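Local coordinates for protein type III restriction-modification enzyme EcoP15I Mod subunit (Escherichia coli, PDB 4ZCF) that transfers a methyl group from S-adenosylmethionine to an adenine of one strand of its DNA recognition site and, with the Res subunit, supports DNA restriction, at residues M119-P124 / V437-A442; T194-I199 / I244-K249; Y329-I334 / M347-P352. All blocks are in the same frame, centred on the assembly; numbering follows the deposited sequence.

In the fold
After two earlier strands of the methyltransferase sheet, the chain lays down 119-124, a central strand, and returns to it only some 310 residues later with 437-442; contact 1 closes this long loop, and the other two contacts nest inside it. Contact 2 comes first, closing a loop of 44 residues, through helix 204-215 and strand 220-227, as 244-249 comes back antiparallel to 194-199, which lies beside 119-124. Contacts 1 and 2 are therefore neighbours in one sheet, with centres about 10 Å apart. Contact 3 (329-334 with 347-352) follows in series and closes a loop of 12 residues; its own two segments meet the bound DNA, about 49 Å from contact 1, centre to centre.

Contact 1 (M119-P124 / V437-A442); sequences MIYIDP and VLDFFA
Met119 and Ile120 run parallel to Val437 and Leu438, the two short strands inclined at 27° as central neighbours in the sheet. Two backbone bonds join them: Leu438 N to Met119 O at 2.9 Å, and Tyr121 N to Leu438 O at 3.1 Å. Beyond that the ladder gives out, and Tyr121 O meets the CA of Asp439 instead. On the face of Ile120 and Leu438, the branch ends of these two residues lie side by side. Phe440 folds its ring back over Ile122: with chi1 at 55°, CG sits between the backbone N and the carbonyl carbon, and Ile122 CG2 comes to 3.7 Å from the centroid of the Phe440 ring, almost on its normal. The same methyl touches the edge of the Phe441 ring, whose face is met by Pro124 CA, 4.1 Å from the Phe441 centroid. Asp439 stands alongside Tyr121, its carboxylate plane turned 86° from the phenol ring. Its OD1 accepts from Phe441 N at 3.1 Å, an Asx turn that bends the chain, while OD2 is bonded to Thr447. A water accepts from Asp123 N at 2.9 Å and lies 2.8 Å from Asp439 OD2. Asp123 and Pro124 begin the DPPY motif of adenine methyltransferases, predicted to bind S-adenosylmethionine, and the Asp439 strand leads into the glycine-rich turn characteristic of cofactor binding in this family; in this beta subtype the DPPY segment comes first in sequence. Asp123 OD2 makes a salt bridge to Lys418. The chemistry is thus divided: apolar groups pack the segment after one strand against the turn after the other, while the Asp439 carboxylate, gripped by a backbone N-H and a hydroxyl, holds the 439-441 turn directly and reaches Asp123 N only through the water.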
# COMPACT_ATOMS: atom_id res chain seq x y z
N MET A 119 2.27 11.85 -5.59
CA MET A 119 2.76 10.73 -6.37
C MET A 119 4.26 10.62 -6.32
O MET A 119 4.96 11.62 -6.39
CB MET A 119 2.31 10.86 -7.84
CG MET A 119 2.47 9.59 -8.65
SD MET A 119 2.39 9.91 -10.44
CE MET A 119 3.55 8.79 -11.02
N ILE A 120 4.74 9.38 -6.26
CA ILE A 120 6.14 9.03 -6.36
C ILE A 120 6.28 8.10 -7.53
O ILE A 120 5.58 7.10 -7.60
CB ILE A 120 6.69 8.38 -5.06
CG1 ILE A 120 6.58 9.36 -3.83
CG2 ILE A 120 8.13 7.84 -5.27
CD1 ILE A 120 7.09 8.78 -2.49
N TYR A 121 7.18 8.44 -8.47
CA TYR A 121 7.57 7.56 -9.56
C TYR A 121 9.05 7.34 -9.40
O TYR A 121 9.78 8.31 -9.30
CB TYR A 121 7.27 8.10 -10.98
CG TYR A 121 7.85 7.16 -12.02
CD1 TYR A 121 7.32 5.88 -12.20
CD2 TYR A 121 9.03 7.47 -12.68
CE1 TYR A 121 7.92 4.96 -13.07
CE2 TYR A 121 9.66 6.55 -13.51
CZ TYR A 121 9.08 5.31 -13.73
OH TYR A 121 9.68 4.40 -14.56
N ILE A 122 9.51 6.11 -9.40
CA ILE A 122 10.95 5.81 -9.31
C ILE A 122 11.36 4.71 -10.28
O ILE A 122 10.62 3.77 -10.50
CB ILE A 122 11.54 5.57 -7.88
CG1 ILE A 122 10.73 4.59 -7.03
CG2 ILE A 122 11.85 6.87 -7.17
CD1 ILE A 122 11.62 3.81 -5.98
N ASP A 123 12.56 4.87 -10.88
CA ASP A 123 13.14 3.85 -11.75
C ASP A 123 14.44 3.41 -11.05
O ASP A 123 15.50 3.99 -11.27
CB ASP A 123 13.35 4.37 -13.17
CG ASP A 123 14.07 3.46 -14.14
OD1 ASP A 123 13.96 2.23 -14.00
OD2 ASP A 123 14.68 3.99 -15.11
N PRO A 124 14.35 2.47 -10.10
CA PRO A 124 15.55 2.07 -9.36
C PRO A 124 16.44 1.17 -10.21
O PRO A 124 16.00 0.74 -11.27
CB PRO A 124 14.98 1.34 -8.15
CG PRO A 124 13.74 0.70 -8.66
CD PRO A 124 13.17 1.69 -9.65
N VAL A 437 5.07 15.72 -7.55
CA VAL A 437 5.53 14.47 -8.16
C VAL A 437 6.99 14.30 -7.76
O VAL A 437 7.79 15.18 -8.05
CB VAL A 437 5.29 14.38 -9.69
CG1 VAL A 437 5.97 13.14 -10.28
CG2 VAL A 437 3.81 14.37 -10.02
N LEU A 438 7.32 13.20 -7.06
CA LEU A 438 8.68 12.97 -6.59
C LEU A 438 9.42 11.80 -7.24
O LEU A 438 8.91 10.69 -7.26
CB LEU A 438 8.72 12.91 -5.04
CG LEU A 438 10.05 12.50 -4.38
CD1 LEU A 438 11.02 13.65 -4.30
CD2 LEU A 438 9.84 11.89 -3.02
N ASP A 439 10.63 12.05 -7.75
CA ASP A 439 11.49 11.00 -8.31
C ASP A 439 12.82 11.09 -7.60
O ASP A 439 13.51 12.08 -7.76
CB ASP A 439 11.68 11.12 -9.85
CG ASP A 439 12.24 9.89 -10.54
OD1 ASP A 439 13.05 9.15 -9.92
OD2 ASP A 439 11.85 9.64 -11.68
N PHE A 440 13.16 10.11 -6.77
CA PHE A 440 14.43 10.15 -6.03
C PHE A 440 15.58 9.34 -6.66
O PHE A 440 16.64 9.24 -6.07
CB PHE A 440 14.24 9.95 -4.51
CG PHE A 440 13.50 8.70 -4.08
CD1 PHE A 440 14.19 7.52 -3.81
CD2 PHE A 440 12.12 8.72 -3.88
CE1 PHE A 440 13.50 6.36 -3.41
CE2 PHE A 440 11.44 7.58 -3.47
CZ PHE A 440 12.13 6.40 -3.24
N PHE A 441 15.36 8.83 -7.89
CA PHE A 441 16.33 8.15 -8.77
C PHE A 441 16.17 8.87 -10.11
O PHE A 441 15.86 8.22 -11.10
CB PHE A 441 16.02 6.64 -8.94
CG PHE A 441 16.36 5.76 -7.76
CD1 PHE A 441 17.68 5.37 -7.52
CD2 PHE A 441 15.37 5.34 -6.87
CE1 PHE A 441 17.99 4.57 -6.42
CE2 PHE A 441 15.70 4.55 -5.77
CZ PHE A 441 17.00 4.16 -5.55
N ALA A 442 16.33 10.24 -10.13
CA ALA A 442 16.12 11.09 -11.31
C ALA A 442 16.50 10.47 -12.66
O ALA A 442 15.74 10.59 -13.64
CB ALA A 442 16.82 12.43 -11.13
O HOH W 1 13.40 7.37 -12.00

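Contact 2 (T194-I199 / I244-K249); sequences TIFISI and IIVYTK
Val246 lays its CG1 methyl over the face of the Phe196 ring, 3.9 Å from the centroid and nearly on the normal. CG1 reaches that place by standing anti to the Val246 backbone N (chi1 -173°), with CG2 beside the ring's CD2. Ile244 CG2 comes to the rim of the same ring, near its plane, 3.9 Å from Phe196 CD2. The opposite face of the sheet carries aliphatic pairs: Ile197 CB lies 3.8 Å from Ile245 CG1, the two side chains pointing the same way, and Ile199 CD1 touches Ile245 CG2. Ile195 CG2 meets Tyr247 at its CB, while the tyrosine ring swings off toward helix 204-215, where OH bonds Asp212.

Behind these contacts stands an antiparallel ladder with two hydrogen-bonded pairs. Ile195 N to Tyr247 O is 2.9 Å and Tyr247 N to Ile195 O is 3.0 Å; Ile197 and Ile245 exchange the same two bonds. Strand 241-248, inserted against the direction of both 193-199 and 220-227, is the reversed strand characteristic of the class I methyltransferase fold.

Helix 420-430 packs on the Phe196 face through Leu426 and Ala430, and helix 204-215 on the Ile245 face through Cys211. Ile237 of the second subunit also reaches Val246. At the strand ends, Ser198 OG is probably bonded to Tyr121 OH, though their separation is too short to be taken literally, and Thr248 OG1 is bonded to Gly193 O.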
# COMPACT_ATOMS: atom_id res chain seq x y z
N THR A 194 0.15 7.94 -3.88
CA THR A 194 0.59 6.70 -4.52
C THR A 194 2.06 6.67 -4.91
O THR A 194 2.63 7.70 -5.24
CB THR A 194 -0.25 6.40 -5.80
OG1 THR A 194 -0.34 7.56 -6.61
CG2 THR A 194 -1.64 5.86 -5.50
N ILE A 195 2.65 5.49 -4.89
CA ILE A 195 4.00 5.21 -5.35
C ILE A 195 3.89 4.28 -6.58
O ILE A 195 3.04 3.41 -6.58
CB ILE A 195 4.98 4.66 -4.25
CG1 ILE A 195 6.41 4.45 -4.82
CG2 ILE A 195 4.43 3.40 -3.55
CD1 ILE A 195 7.54 4.39 -3.82
N PHE A 196 4.71 4.52 -7.61
CA PHE A 196 4.86 3.75 -8.86
C PHE A 196 6.35 3.34 -8.93
O PHE A 196 7.23 4.19 -8.74
CB PHE A 196 4.48 4.65 -10.05
CG PHE A 196 3.00 4.92 -10.26
CD1 PHE A 196 2.32 5.79 -9.43
CD2 PHE A 196 2.30 4.32 -11.29
CE1 PHE A 196 0.95 6.04 -9.61
CE2 PHE A 196 0.94 4.59 -11.49
CZ PHE A 196 0.27 5.47 -10.66
N ILE A 197 6.66 2.03 -9.09
CA ILE A 197 8.03 1.49 -9.13
C ILE A 197 8.26 0.62 -10.34
O ILE A 197 7.67 -0.46 -10.43
CB ILE A 197 8.48 0.75 -7.84
CG1 ILE A 197 8.01 1.45 -6.55
CG2 ILE A 197 10.03 0.52 -7.84
CD1 ILE A 197 8.22 0.67 -5.26
N SER A 198 9.15 1.07 -11.25
CA SER A 198 9.55 0.32 -12.45
C SER A 198 10.54 -0.75 -12.06
O SER A 198 11.46 -0.48 -11.30
CB SER A 198 10.24 1.24 -13.46
OG SER A 198 9.31 2.02 -14.18
N ILE A 199 10.34 -1.97 -12.58
CA ILE A 199 11.24 -3.11 -12.37
C ILE A 199 11.04 -4.04 -13.48
O ILE A 199 10.09 -3.87 -14.23
CB ILE A 199 11.11 -3.88 -11.02
CG1 ILE A 199 9.73 -3.78 -10.39
CG2 ILE A 199 12.32 -3.67 -10.05
CD1 ILE A 199 8.80 -4.73 -10.88
N ILE A 244 5.52 -2.08 -13.57
CA ILE A 244 5.31 -0.87 -12.78
C ILE A 244 4.38 -1.31 -11.62
O ILE A 244 3.19 -1.55 -11.86
CB ILE A 244 4.78 0.36 -13.58
CG1 ILE A 244 5.66 0.60 -14.87
CG2 ILE A 244 4.71 1.62 -12.66
CD1 ILE A 244 5.30 1.74 -15.83
N ILE A 245 4.95 -1.51 -10.41
CA ILE A 245 4.20 -1.86 -9.21
C ILE A 245 3.62 -0.55 -8.62
O ILE A 245 4.28 0.47 -8.66
CB ILE A 245 4.96 -2.75 -8.18
CG1 ILE A 245 5.81 -1.95 -7.23
CG2 ILE A 245 5.74 -3.91 -8.81
CD1 ILE A 245 6.08 -2.69 -5.97
N VAL A 246 2.36 -0.57 -8.18
CA VAL A 246 1.67 0.63 -7.67
C VAL A 246 1.13 0.35 -6.26
O VAL A 246 0.55 -0.71 -6.03
CB VAL A 246 0.56 1.10 -8.66
CG1 VAL A 246 -0.05 2.42 -8.24
CG2 VAL A 246 1.07 1.18 -10.09
N TYR A 247 1.38 1.26 -5.31
CA TYR A 247 0.90 1.15 -3.93
C TYR A 247 0.37 2.51 -3.52
O TYR A 247 0.68 3.52 -4.13
CB TYR A 247 2.00 0.67 -2.95
CG TYR A 247 2.27 -0.82 -2.93
CD1 TYR A 247 2.93 -1.45 -3.98
CD2 TYR A 247 1.87 -1.61 -1.85
CE1 TYR A 247 3.14 -2.82 -3.99
CE2 TYR A 247 2.07 -2.99 -1.85
CZ TYR A 247 2.73 -3.59 -2.91
OH TYR A 247 3.01 -4.93 -2.90
N THR A 248 -0.46 2.53 -2.50
CA THR A 248 -1.07 3.72 -1.93
C THR A 248 -0.63 3.83 -0.47
O THR A 248 -0.16 2.84 0.09
CB THR A 248 -2.59 3.70 -2.16
OG1 THR A 248 -3.18 4.90 -1.68
CG2 THR A 248 -3.27 2.50 -1.54
N LYS A 249 -0.71 5.04 0.13
CA LYS A 249 -0.36 5.20 1.54
C LYS A 249 -1.51 4.63 2.38
O LYS A 249 -1.29 3.82 3.28
CB LYS A 249 -0.09 6.66 1.90
CG LYS A 249 1.09 6.80 2.84
CD LYS A 249 0.71 6.85 4.30
CE LYS A 249 1.87 7.32 5.15
NZ LYS A 249 2.21 8.76 4.91

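Contact 3 (Y329-I334 / M347-P352); sequences YRYDII and MGYRFP. With nucleotides of chain E.
Tyr329 and Tyr349 form a single antiparallel bridge, Tyr329 N to Tyr349 O at 3.0 Å and Tyr349 N to Tyr329 O at 2.8 Å, which joins two irregular segments of a DNA-binding region just before helix 353-361, with Pro352 as its N-cap residue. Tyr331 turns its ring onto that of Tyr349 in an offset stack, centroids 4.7 Å apart and planes at 24°. A chi1 of 53° brings Tyr331 OH to Phe351 O, 2.7 Å away and well above the carbonyl plane. A leucine in place of Tyr331 would probably leave that carbonyl without its hydroxyl donor and one face of Tyr349 without its stacking partner. Ile333 CD1 meets the Tyr349 ring on a face, while the Arg330 guanidinium, salt-bridged to Glu327, lies flat over Gly348 N.

Tyr329 and 350-352 meet the DNA. Pro352 packs over the Tyr329 ring, and Tyr329 OH donates to OP2 of DA12 of chain E at 3.0 Å. Arg350 reads a guanine edge in the classic two-pronged way: NH1 to N7 of DG15 of chain E at 2.9 Å, NH2 to its O6 at 2.7 Å.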
# COMPACT_ATOMS: atom_id res chain seq x y z
N TYR A 329 -31.99 -10.33 -13.20
CA TYR A 329 -33.34 -9.81 -12.99
C TYR A 329 -34.22 -10.20 -14.18
O TYR A 329 -33.84 -9.98 -15.32
CB TYR A 329 -33.32 -8.27 -12.81
CG TYR A 329 -32.41 -7.80 -11.70
CD1 TYR A 329 -32.85 -7.76 -10.38
CD2 TYR A 329 -31.09 -7.43 -11.95
CE1 TYR A 329 -32.01 -7.36 -9.34
CE2 TYR A 329 -30.23 -7.05 -10.92
CZ TYR A 329 -30.70 -7.01 -9.61
OH TYR A 329 -29.89 -6.61 -8.59
N ARG A 330 -35.38 -10.80 -13.90
CA ARG A 330 -36.32 -11.22 -14.93
C ARG A 330 -37.62 -10.41 -14.82
O ARG A 330 -38.27 -10.39 -13.77
CB ARG A 330 -36.58 -12.73 -14.83
CG ARG A 330 -35.33 -13.59 -14.90
CD ARG A 330 -34.91 -13.83 -16.34
NE ARG A 330 -33.84 -14.82 -16.46
CZ ARG A 330 -33.35 -15.23 -17.62
NH1 ARG A 330 -33.83 -14.74 -18.76
NH2 ARG A 330 -32.37 -16.13 -17.66
N TYR A 331 -37.96 -9.69 -15.89
CA TYR A 331 -39.16 -8.85 -15.99
C TYR A 331 -39.41 -8.50 -17.46
O TYR A 331 -38.55 -8.75 -18.30
CB TYR A 331 -39.07 -7.59 -15.09
CG TYR A 331 -37.82 -6.77 -15.29
CD1 TYR A 331 -37.72 -5.85 -16.33
CD2 TYR A 331 -36.72 -6.92 -14.44
CE1 TYR A 331 -36.55 -5.12 -16.54
CE2 TYR A 331 -35.55 -6.20 -14.65
CZ TYR A 331 -35.46 -5.31 -15.71
OH TYR A 331 -34.33 -4.58 -15.92
N ASP A 332 -40.58 -7.93 -17.77
CA ASP A 332 -40.94 -7.57 -19.14
C ASP A 332 -40.67 -6.10 -19.46
O ASP A 332 -41.13 -5.21 -18.74
CB ASP A 332 -42.44 -7.87 -19.42
CG ASP A 332 -42.85 -9.33 -19.56
OD1 ASP A 332 -41.98 -10.22 -19.44
OD2 ASP A 332 -44.06 -9.58 -19.77
N ILE A 333 -39.95 -5.86 -20.58
CA ILE A 333 -39.70 -4.52 -21.10
C ILE A 333 -40.54 -4.44 -22.38
O ILE A 333 -40.32 -5.22 -23.31
CB ILE A 333 -38.19 -4.19 -21.30
CG1 ILE A 333 -37.43 -4.33 -19.95
CG2 ILE A 333 -38.02 -2.79 -21.91
CD1 ILE A 333 -36.04 -4.36 -20.01
N ILE A 334 -41.57 -3.58 -22.37
CA ILE A 334 -42.51 -3.47 -23.48
C ILE A 334 -42.01 -2.65 -24.63
O ILE A 334 -41.56 -1.51 -24.44
CB ILE A 334 -43.98 -3.21 -23.02
CG1 ILE A 334 -44.75 -4.55 -22.83
CG2 ILE A 334 -44.76 -2.26 -23.95
CD1 ILE A 334 -44.39 -5.39 -21.60
N MET A 347 -29.10 -14.54 -19.51
CA MET A 347 -28.90 -14.49 -18.05
C MET A 347 -29.82 -13.48 -17.37
O MET A 347 -29.69 -13.25 -16.16
CB MET A 347 -27.42 -14.17 -17.73
CG MET A 347 -26.42 -15.17 -18.27
SD MET A 347 -26.75 -16.86 -17.72
CE MET A 347 -25.37 -17.66 -18.43
N GLY A 348 -30.75 -12.93 -18.13
CA GLY A 348 -31.68 -11.91 -17.65
C GLY A 348 -30.99 -10.57 -17.61
O GLY A 348 -29.84 -10.46 -18.05
N TYR A 349 -31.64 -9.56 -17.02
CA TYR A 349 -31.10 -8.20 -16.91
C TYR A 349 -30.12 -7.99 -15.76
O TYR A 349 -30.06 -8.82 -14.86
CB TYR A 349 -32.24 -7.16 -16.86
CG TYR A 349 -33.16 -7.24 -18.07
CD1 TYR A 349 -32.74 -6.78 -19.32
CD2 TYR A 349 -34.43 -7.79 -17.96
CE1 TYR A 349 -33.58 -6.86 -20.43
CE2 TYR A 349 -35.28 -7.86 -19.07
CZ TYR A 349 -34.84 -7.41 -20.30
OH TYR A 349 -35.68 -7.46 -21.39
N ARG A 350 -29.31 -6.89 -15.84
CA ARG A 350 -28.35 -6.44 -14.81
C ARG A 350 -28.97 -5.33 -13.94
O ARG A 350 -28.42 -4.99 -12.88
CB ARG A 350 -27.04 -5.90 -15.44
CG ARG A 350 -27.19 -4.57 -16.23
CD ARG A 350 -25.90 -4.07 -16.83
NE ARG A 350 -25.25 -5.09 -17.65
CZ ARG A 350 -24.08 -4.95 -18.25
NH1 ARG A 350 -23.38 -3.83 -18.12
NH2 ARG A 350 -23.57 -5.95 -18.96
N PHE A 351 -30.08 -4.73 -14.43
CA PHE A 351 -30.80 -3.64 -13.78
C PHE A 351 -32.06 -4.12 -13.12
O PHE A 351 -32.78 -4.89 -13.75
CB PHE A 351 -31.22 -2.56 -14.81
CG PHE A 351 -30.09 -1.92 -15.57
CD1 PHE A 351 -29.30 -0.93 -14.98
CD2 PHE A 351 -29.84 -2.26 -16.90
CE1 PHE A 351 -28.25 -0.34 -15.68
CE2 PHE A 351 -28.79 -1.65 -17.61
CZ PHE A 351 -28.01 -0.70 -16.99
N PRO A 352 -32.40 -3.64 -11.89
CA PRO A 352 -33.72 -3.98 -11.30
C PRO A 352 -34.79 -3.18 -12.07
O PRO A 352 -34.46 -2.13 -12.61
CB PRO A 352 -33.61 -3.45 -9.86
CG PRO A 352 -32.18 -3.06 -9.65
CD PRO A 352 -31.66 -2.71 -11.01
P DC E 13 -28.43 -0.73 -10.40
OP1 DC E 13 -29.50 0.15 -9.89
OP2 DC E 13 -28.78 -1.80 -11.37
O5' DC E 13 -27.35 0.18 -11.12
C5' DC E 13 -26.84 -0.46 -12.34
C4' DC E 13 -25.59 -1.30 -12.12
O4' DC E 13 -25.75 -2.63 -11.56
C3' DC E 13 -24.83 -1.68 -13.36
O3' DC E 13 -24.46 -0.49 -14.05
C2' DC E 13 -23.69 -2.37 -12.63
C1' DC E 13 -24.43 -3.16 -11.55
N1 DC E 13 -24.27 -4.68 -11.65
C2 DC E 13 -22.98 -5.28 -11.58
O2 DC E 13 -21.97 -4.59 -11.40
N3 DC E 13 -22.87 -6.64 -11.63
C4 DC E 13 -23.96 -7.41 -11.76
N4 DC E 13 -23.77 -8.74 -11.79
C5 DC E 13 -25.26 -6.84 -11.83
C6 DC E 13 -25.37 -5.49 -11.79
P DG E 15 -19.29 2.53 -17.39
OP1 DG E 15 -18.24 3.40 -16.81
OP2 DG E 15 -20.73 2.90 -17.26
O5' DG E 15 -19.04 2.18 -18.94
C5' DG E 15 -17.69 2.09 -19.44
C4' DG E 15 -17.52 1.12 -20.61
O4' DG E 15 -17.78 -0.24 -20.18
C3' DG E 15 -18.37 1.36 -21.87
O3' DG E 15 -17.60 1.03 -23.03
C2' DG E 15 -19.47 0.32 -21.73
C1' DG E 15 -18.64 -0.82 -21.14
N9 DG E 15 -19.41 -1.91 -20.59
C8 DG E 15 -20.72 -1.85 -20.19
N7 DG E 15 -21.14 -2.97 -19.69
C5 DG E 15 -20.07 -3.86 -19.87
C6 DG E 15 -19.95 -5.23 -19.50
O6 DG E 15 -20.87 -5.95 -19.07
N1 DG E 15 -18.67 -5.75 -19.77
C2 DG E 15 -17.63 -5.02 -20.29
N2 DG E 15 -16.47 -5.66 -20.50
N3 DG E 15 -17.72 -3.72 -20.58
C4 DG E 15 -18.97 -3.21 -20.38
P DA E 12 -30.84 -4.61 -5.62
OP1 DA E 12 -31.55 -3.46 -5.02
OP2 DA E 12 -31.61 -5.62 -6.40
O5' DA E 12 -29.71 -3.96 -6.53
C5' DA E 12 -28.89 -2.87 -6.13
C4' DA E 12 -27.78 -2.71 -7.14
O4' DA E 12 -26.86 -3.83 -7.05
C3' DA E 12 -28.21 -2.64 -8.60
O3' DA E 12 -27.66 -1.46 -9.20
C2' DA E 12 -27.71 -3.97 -9.18
C1' DA E 12 -26.44 -4.15 -8.37
N9 DA E 12 -25.75 -5.45 -8.36
C8 DA E 12 -26.29 -6.70 -8.42
N7 DA E 12 -25.38 -7.65 -8.36
C5 DA E 12 -24.16 -6.99 -8.31
C6 DA E 12 -22.81 -7.43 -8.23
N6 DA E 12 -22.39 -8.71 -8.26
N1 DA E 12 -21.85 -6.48 -8.18
C2 DA E 12 -22.19 -5.19 -8.24
N3 DA E 12 -23.41 -4.68 -8.28
C4 DA E 12 -24.37 -5.64 -8.29
O HOH W 2 -38.42 -7.95 -21.85